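Local atomic coordinates of thiosulfate sulfurtransferase TUM1 (Saccharomyces cerevisiae, PDB entry 3UTN), a protein that carries persulfide sulfur from the cysteine desulfurase NFS1 to UBA4 for 2-thiolation of the wobble uridine in tRNA, using a rhodanese-type sulfurtransferase domain. Residues E221-P232 with Y306-L315. Sequence-based numbering, arbitrary orientation.
Sequences EPRSDIPSGHIP and YDGSWTEWVL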
ATOM      1  N   GLU A 221      11.192   9.237 -13.385  1.00 32.33           N
ATOM      2  CA  GLU A 221      10.651   9.143 -12.050  1.00 32.26           C
ATOM      3  C   GLU A 221       9.910  10.433 -11.748  1.00 33.85           C
ATOM      4  O   GLU A 221      10.296  11.490 -12.243  1.00 33.71           O
ATOM      5  CB  GLU A 221      11.776   8.943 -11.040  1.00 31.19           C
ATOM      6  CG  GLU A 221      12.325   7.532 -11.042  1.00 29.63           C
ATOM      7  CD  GLU A 221      11.242   6.503 -10.807  1.00 29.06           C
ATOM      8  OE1 GLU A 221      10.675   6.492  -9.703  1.00 30.43           O
ATOM      9  OE2 GLU A 221      10.957   5.712 -11.723  1.00 28.58           O
ATOM     10  N   PRO A 222       8.838  10.357 -10.939  1.00 35.53           N
ATOM     11  CA  PRO A 222       8.171  11.585 -10.525  1.00 35.77           C
ATOM     12  C   PRO A 222       9.122  12.451  -9.706  1.00 36.67           C
ATOM     13  O   PRO A 222       8.826  13.608  -9.454  1.00 37.13           O
ATOM     14  CB  PRO A 222       7.014  11.086  -9.653  1.00 36.04           C
ATOM     15  CG  PRO A 222       7.401   9.715  -9.229  1.00 35.31           C
ATOM     16  CD  PRO A 222       8.191   9.162 -10.371  1.00 35.28           C
ATOM     17  N   ARG A 223      10.260  11.882  -9.316  1.00 36.96           N
ATOM     18  CA  ARG A 223      11.285  12.607  -8.574  1.00 38.08           C
ATOM     19  C   ARG A 223      12.354  13.167  -9.499  1.00 38.45           C
ATOM     20  O   ARG A 223      12.713  12.544 -10.495  1.00 39.51           O
ATOM     21  CB  ARG A 223      11.936  11.695  -7.548  1.00 38.08           C
ATOM     22  CG  ARG A 223      11.039  11.358  -6.378  1.00 38.73           C
ATOM     23  CD  ARG A 223      11.802  10.536  -5.363  1.00 38.63           C
ATOM     24  NE  ARG A 223      12.969  11.245  -4.831  1.00 38.98           N
ATOM     25  CZ  ARG A 223      13.038  11.774  -3.614  1.00 39.04           C
ATOM     26  NH1 ARG A 223      12.007  11.693  -2.783  1.00 39.53           N
ATOM     27  NH2 ARG A 223      14.145  12.383  -3.223  1.00 39.32           N
ATOM     28  N   SER A 224      12.861  14.346  -9.147  1.00 39.06           N
ATOM     29  CA  SER A 224      13.831  15.065  -9.971  1.00 39.74           C
ATOM     30  C   SER A 224      15.257  14.565  -9.772  1.00 39.34           C
ATOM     31  O   SER A 224      16.094  14.697 -10.663  1.00 40.59           O
ATOM     32  CB  SER A 224      13.760  16.565  -9.675  1.00 39.00           C
ATOM     33  OG  SER A 224      13.797  16.804  -8.276  1.00 39.16           O
ATOM     34  N   ASP A 225      15.524  14.004  -8.597  1.00 38.30           N
ATOM     35  CA  ASP A 225      16.863  13.560  -8.226  1.00 37.00           C
ATOM     36  C   ASP A 225      17.112  12.114  -8.637  1.00 36.64           C
ATOM     37  O   ASP A 225      18.236  11.619  -8.550  1.00 36.88           O
ATOM     38  CB  ASP A 225      17.069  13.719  -6.715  1.00 37.44           C
ATOM     39  CG  ASP A 225      16.029  12.963  -5.895  1.00 38.28           C
ATOM     40  OD1 ASP A 225      14.891  12.771  -6.380  1.00 38.65           O
ATOM     41  OD2 ASP A 225      16.350  12.567  -4.757  1.00 38.84           O
ATOM     42  N   ILE A 226      16.053  11.452  -9.094  1.00 35.65           N
ATOM     43  CA  ILE A 226      16.061  10.014  -9.319  1.00 35.03           C
ATOM     44  C   ILE A 226      15.848   9.707 -10.789  1.00 32.55           C
ATOM     45  O   ILE A 226      14.827  10.082 -11.358  1.00 33.55           O
ATOM     46  CB  ILE A 226      14.954   9.308  -8.494  1.00 35.63           C
ATOM     47  CG1 ILE A 226      15.079   9.635  -7.006  1.00 37.54           C
ATOM     48  CG2 ILE A 226      15.006   7.802  -8.675  1.00 36.04           C
ATOM     49  CD1 ILE A 226      16.449   9.365  -6.424  1.00 37.23           C
ATOM     50  N   PRO A 227      16.820   9.030 -11.415  1.00 30.54           N
ATOM     51  CA  PRO A 227      16.538   8.490 -12.730  1.00 29.03           C
ATOM     52  C   PRO A 227      15.592   7.314 -12.585  1.00 28.32           C
ATOM     53  O   PRO A 227      15.513   6.706 -11.517  1.00 26.28           O
ATOM     54  CB  PRO A 227      17.903   7.995 -13.211  1.00 29.19           C
ATOM     55  CG  PRO A 227      18.697   7.784 -11.972  1.00 29.44           C
ATOM     56  CD  PRO A 227      18.216   8.815 -11.005  1.00 29.57           C
ATOM     57  N   SER A 228      14.880   7.000 -13.654  1.00 27.39           N
ATOM     58  CA  SER A 228      14.050   5.819 -13.660  1.00 27.51           C
ATOM     59  C   SER A 228      14.904   4.604 -13.998  1.00 26.91           C
ATOM     60  O   SER A 228      16.132   4.643 -13.903  1.00 26.43           O
ATOM     61  CB  SER A 228      12.896   5.981 -14.639  1.00 27.98           C
ATOM     62  OG  SER A 228      13.375   6.268 -15.938  1.00 29.83           O
ATOM     63  N   GLY A 229      14.255   3.524 -14.400  1.00 26.14           N
ATOM     64  CA  GLY A 229      14.948   2.268 -14.561  1.00 25.71           C
ATOM     65  C   GLY A 229      14.508   1.407 -13.411  1.00 25.14           C
ATOM     66  O   GLY A 229      13.567   1.743 -12.694  1.00 25.10           O
ATOM     67  N   HIS A 230      15.189   0.296 -13.206  1.00 24.66           N
ATOM     68  CA  HIS A 230      14.739  -0.612 -12.185  1.00 24.51           C
ATOM     69  C   HIS A 230      15.859  -1.287 -11.498  1.00 24.25           C
ATOM     70  O   HIS A 230      17.018  -1.216 -11.922  1.00 23.72           O
ATOM     71  CB  HIS A 230      13.802  -1.639 -12.771  1.00 24.29           C
ATOM     72  CG  HIS A 230      14.424  -2.474 -13.841  1.00 25.35           C
ATOM     73  ND1 HIS A 230      14.453  -2.090 -15.126  1.00 25.06           N
ATOM     74  CD2 HIS A 230      15.053  -3.710 -13.784  1.00 25.48           C
ATOM     75  CE1 HIS A 230      15.068  -3.031 -15.854  1.00 26.24           C
ATOM     76  NE2 HIS A 230      15.423  -4.027 -15.031  1.00 26.22           N
ATOM     77  N   ILE A 231      15.503  -1.938 -10.404  1.00 23.83           N
ATOM     78  CA  ILE A 231      16.449  -2.694  -9.642  1.00 23.97           C
ATOM     79  C   ILE A 231      16.673  -3.961 -10.437  1.00 24.37           C
ATOM     80  O   ILE A 231      15.715  -4.635 -10.807  1.00 24.56           O
ATOM     81  CB  ILE A 231      15.907  -3.015  -8.253  1.00 23.74           C
ATOM     82  CG1 ILE A 231      15.513  -1.724  -7.531  1.00 23.47           C
ATOM     83  CG2 ILE A 231      16.939  -3.782  -7.450  1.00 23.64           C
ATOM     84  CD1 ILE A 231      14.678  -1.956  -6.301  1.00 22.48           C
ATOM     85  N   PRO A 232      17.937  -4.262 -10.750  1.00 25.59           N
ATOM     86  CA  PRO A 232      18.225  -5.490 -11.458  1.00 25.51           C
ATOM     87  C   PRO A 232      17.605  -6.659 -10.710  1.00 25.17           C
ATOM     88  O   PRO A 232      17.725  -6.752  -9.485  1.00 24.83           O
ATOM     89  CB  PRO A 232      19.751  -5.556 -11.415  1.00 25.96           C
ATOM     90  CG  PRO A 232      20.161  -4.122 -11.384  1.00 25.86           C
ATOM     91  CD  PRO A 232      19.162  -3.501 -10.456  1.00 25.29           C
ATOM     92  N   TYR A 306       9.741  -3.843  -0.552  1.00 21.24           N
ATOM     93  CA  TYR A 306      10.953  -3.085  -0.478  1.00 21.92           C
ATOM     94  C   TYR A 306      10.485  -1.654  -0.292  1.00 21.70           C
ATOM     95  O   TYR A 306      10.159  -0.960  -1.245  1.00 21.17           O
ATOM     96  CB  TYR A 306      11.793  -3.242  -1.741  1.00 21.95           C
ATOM     97  CG  TYR A 306      12.946  -2.278  -1.783  1.00 22.33           C
ATOM     98  CD1 TYR A 306      13.565  -1.860  -0.607  1.00 22.85           C
ATOM     99  CD2 TYR A 306      13.418  -1.785  -2.987  1.00 21.91           C
ATOM    100  CE1 TYR A 306      14.624  -0.982  -0.636  1.00 23.05           C
ATOM    101  CE2 TYR A 306      14.486  -0.906  -3.023  1.00 22.79           C
ATOM    102  CZ  TYR A 306      15.075  -0.507  -1.842  1.00 22.73           C
ATOM    103  OH  TYR A 306      16.123   0.368  -1.857  1.00 24.34           O
ATOM    104  N   ASP A 307      10.439  -1.235   0.963  1.00 21.79           N
ATOM    105  CA  ASP A 307       9.837   0.031   1.295  1.00 22.44           C
ATOM    106  C   ASP A 307      10.635   1.172   0.692  1.00 22.79           C
ATOM    107  O   ASP A 307      10.068   2.051   0.049  1.00 22.71           O
ATOM    108  CB  ASP A 307       9.715   0.176   2.802  1.00 23.24           C
ATOM    109  CG  ASP A 307       8.908   1.377   3.201  1.00 23.55           C
ATOM    110  OD1 ASP A 307       8.076   1.841   2.397  1.00 23.67           O
ATOM    111  OD2 ASP A 307       9.111   1.859   4.325  1.00 24.66           O
ATOM    112  N   GLY A 308      11.954   1.131   0.871  1.00 23.36           N
ATOM    113  CA  GLY A 308      12.837   2.147   0.309  1.00 23.08           C
ATOM    114  C   GLY A 308      12.507   2.342  -1.148  1.00 23.01           C
ATOM    115  O   GLY A 308      12.491   3.465  -1.661  1.00 22.96           O
ATOM    116  N   SER A 309      12.219   1.223  -1.806  1.00 23.22           N
ATOM    117  CA  SER A 309      11.794   1.213  -3.191  1.00 23.18           C
ATOM    118  C   SER A 309      12.806   1.909  -4.086  1.00 23.57           C
ATOM    119  O   SER A 309      13.960   2.134  -3.697  1.00 22.76           O
ATOM    120  CB  SER A 309      10.394   1.811  -3.333  1.00 23.60           C
ATOM    121  OG  SER A 309       9.422   0.842  -2.997  1.00 24.22           O
ATOM    122  N   TRP A 310      12.355   2.259  -5.279  1.00 23.72           N
ATOM    123  CA  TRP A 310      13.232   2.755  -6.308  1.00 24.43           C
ATOM    124  C   TRP A 310      13.999   3.963  -5.875  1.00 24.70           C
ATOM    125  O   TRP A 310      15.195   4.068  -6.131  1.00 24.76           O
ATOM    126  CB  TRP A 310      12.443   3.061  -7.561  1.00 25.26           C
ATOM    127  CG  TRP A 310      13.341   3.511  -8.662  1.00 25.91           C
ATOM    128  CD1 TRP A 310      13.326   4.722  -9.327  1.00 26.51           C
ATOM    129  CD2 TRP A 310      14.460   2.771  -9.235  1.00 26.09           C
ATOM    130  NE1 TRP A 310      14.316   4.772 -10.268  1.00 26.35           N
ATOM    131  CE2 TRP A 310      15.032   3.633 -10.264  1.00 26.17           C
ATOM    132  CE3 TRP A 310      15.014   1.519  -9.016  1.00 25.66           C
ATOM    133  CZ2 TRP A 310      16.121   3.242 -11.024  1.00 26.63           C
ATOM    134  CZ3 TRP A 310      16.112   1.142  -9.781  1.00 25.43           C
ATOM    135  CH2 TRP A 310      16.648   1.980 -10.763  1.00 26.54           C
ATOM    136  N   THR A 311      13.313   4.873  -5.197  1.00 24.99           N
ATOM    137  CA  THR A 311      13.928   6.110  -4.743  1.00 26.22           C
ATOM    138  C   THR A 311      15.129   5.838  -3.861  1.00 25.87           C
ATOM    139  O   THR A 311      16.234   6.303  -4.141  1.00 25.76           O
ATOM    140  CB  THR A 311      12.925   6.984  -3.989  1.00 26.16           C
ATOM    141  OG1 THR A 311      11.845   7.301  -4.873  1.00 26.93           O
ATOM    142  CG2 THR A 311      13.597   8.259  -3.518  1.00 26.95           C
ATOM    143  N   GLU A 312      14.911   5.077  -2.798  1.00 25.71           N
ATOM    144  CA  GLU A 312      16.002   4.728  -1.924  1.00 26.21           C
ATOM    145  C   GLU A 312      17.026   3.927  -2.693  1.00 26.50           C
ATOM    146  O   GLU A 312      18.225   4.132  -2.532  1.00 26.10           O
ATOM    147  CB  GLU A 312      15.518   3.923  -0.739  1.00 26.71           C
ATOM    148  CG  GLU A 312      16.628   3.618   0.237  1.00 27.25           C
ATOM    149  CD  GLU A 312      16.331   2.425   1.098  1.00 27.73           C
ATOM    150  OE1 GLU A 312      15.833   1.406   0.569  1.00 28.03           O
ATOM    151  OE2 GLU A 312      16.613   2.505   2.304  1.00 28.58           O
ATOM    152  N   TRP A 313      16.545   3.015  -3.531  1.00 25.91           N
ATOM    153  CA  TRP A 313      17.430   2.189  -4.320  1.00 26.40           C
ATOM    154  C   TRP A 313      18.425   3.025  -5.064  1.00 26.92           C
ATOM    155  O   TRP A 313      19.627   2.820  -4.939  1.00 26.68           O
ATOM    156  CB  TRP A 313      16.665   1.345  -5.319  1.00 25.82           C
ATOM    157  CG  TRP A 313      17.637   0.514  -6.084  1.00 25.83           C
ATOM    158  CD1 TRP A 313      18.127   0.734  -7.359  1.00 25.88           C
ATOM    159  CD2 TRP A 313      18.336  -0.672  -5.601  1.00 25.70           C
ATOM    160  NE1 TRP A 313      19.030  -0.232  -7.702  1.00 26.04           N
ATOM    161  CE2 TRP A 313      19.203  -1.105  -6.689  1.00 26.05           C
ATOM    162  CE3 TRP A 313      18.309  -1.407  -4.421  1.00 25.87           C
ATOM    163  CZ2 TRP A 313      20.003  -2.226  -6.583  1.00 25.52           C
ATOM    164  CZ3 TRP A 313      19.124  -2.530  -4.323  1.00 26.19           C
ATOM    165  CH2 TRP A 313      19.954  -2.923  -5.379  1.00 25.55           C
ATOM    166  N   VAL A 314      17.917   3.964  -5.852  1.00 27.60           N
ATOM    167  CA  VAL A 314      18.752   4.848  -6.649  1.00 29.43           C
ATOM    168  C   VAL A 314      19.673   5.668  -5.769  1.00 30.43           C
ATOM    169  O   VAL A 314      20.887   5.696  -5.987  1.00 31.65           O
ATOM    170  CB  VAL A 314      17.900   5.783  -7.511  1.00 29.32           C
ATOM    171  CG1 VAL A 314      18.739   6.924  -8.070  1.00 30.08           C
ATOM    172  CG2 VAL A 314      17.284   4.985  -8.633  1.00 30.12           C
ATOM    173  N   LEU A 315      19.091   6.314  -4.766  1.00 30.57           N
ATOM    174  CA  LEU A 315      19.841   7.206  -3.891  1.00 31.07           C
ATOM    175  C   LEU A 315      20.959   6.494  -3.152  1.00 31.03           C
ATOM    176  O   LEU A 315      22.033   7.055  -2.964  1.00 31.46           O
ATOM    177  CB  LEU A 315      18.909   7.906  -2.906  1.00 31.08           C
ATOM    178  CG  LEU A 315      18.068   9.021  -3.527  1.00 31.90           C
ATOM    179  CD1 LEU A 315      17.068   9.578  -2.527  1.00 32.25           C
ATOM    180  CD2 LEU A 315      18.961  10.125  -4.079  1.00 33.04           C
TER
HETATM  181  O   HOH W   1      11.203   7.887  -7.394  1.00 43.14           O
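In the C-terminal rhodanese domain, the loop before strand 234-236 bends round the indole of Trp310, near the start of the last helix, 309-317; the Trp310 side chain is about 6 Å from that of the persulfide-forming Cys282. With CG anti to the backbone N (chi1 -177°), the ring reaches out of the helix into this bend. Its NE1-H meets a lone pair of Pro227 O in the carbonyl plane at 2.6 Å (N-H...O 151°), close to the ring plane. Gly229 O lies over one face, 3.3 Å above the plane, while it accepts a hydrogen bond from Arg210; Val314 CG2 sits on the opposite face. With only an alanine's methyl at this position, Pro227 O would probably lose its donor and a gap would open where the loop bends round the ring. Further along, Ile231 lays CG1 over the five-membered ring of Trp313, a CH-pi contact 3.5 Å from the centroid, while its CD1 touches the edge of the Tyr306 ring. Toward the other end, Ile226 CG2 lies 3.6 Å from Trp310 CD1 and from Val314 CG2, and CD1 presses on Leu315 CG. Arg223 grips Asp225 side-on through NE and NH2, and Thr311 CG2 lies over a face of that guanidinium. One water donates to both Glu221 OE1 and Thr311 OG1, 2.7 Å from each; Arg214 and Arg210 pair with the Glu221 carboxylate, and Thr311 OG1 also bonds to Gly283 O. A single direct hydrogen bond thus helps fix the indole's rotation among backbone carbonyls and aliphatic side chains, while buried Glu221 probably stays ionised between its arginines.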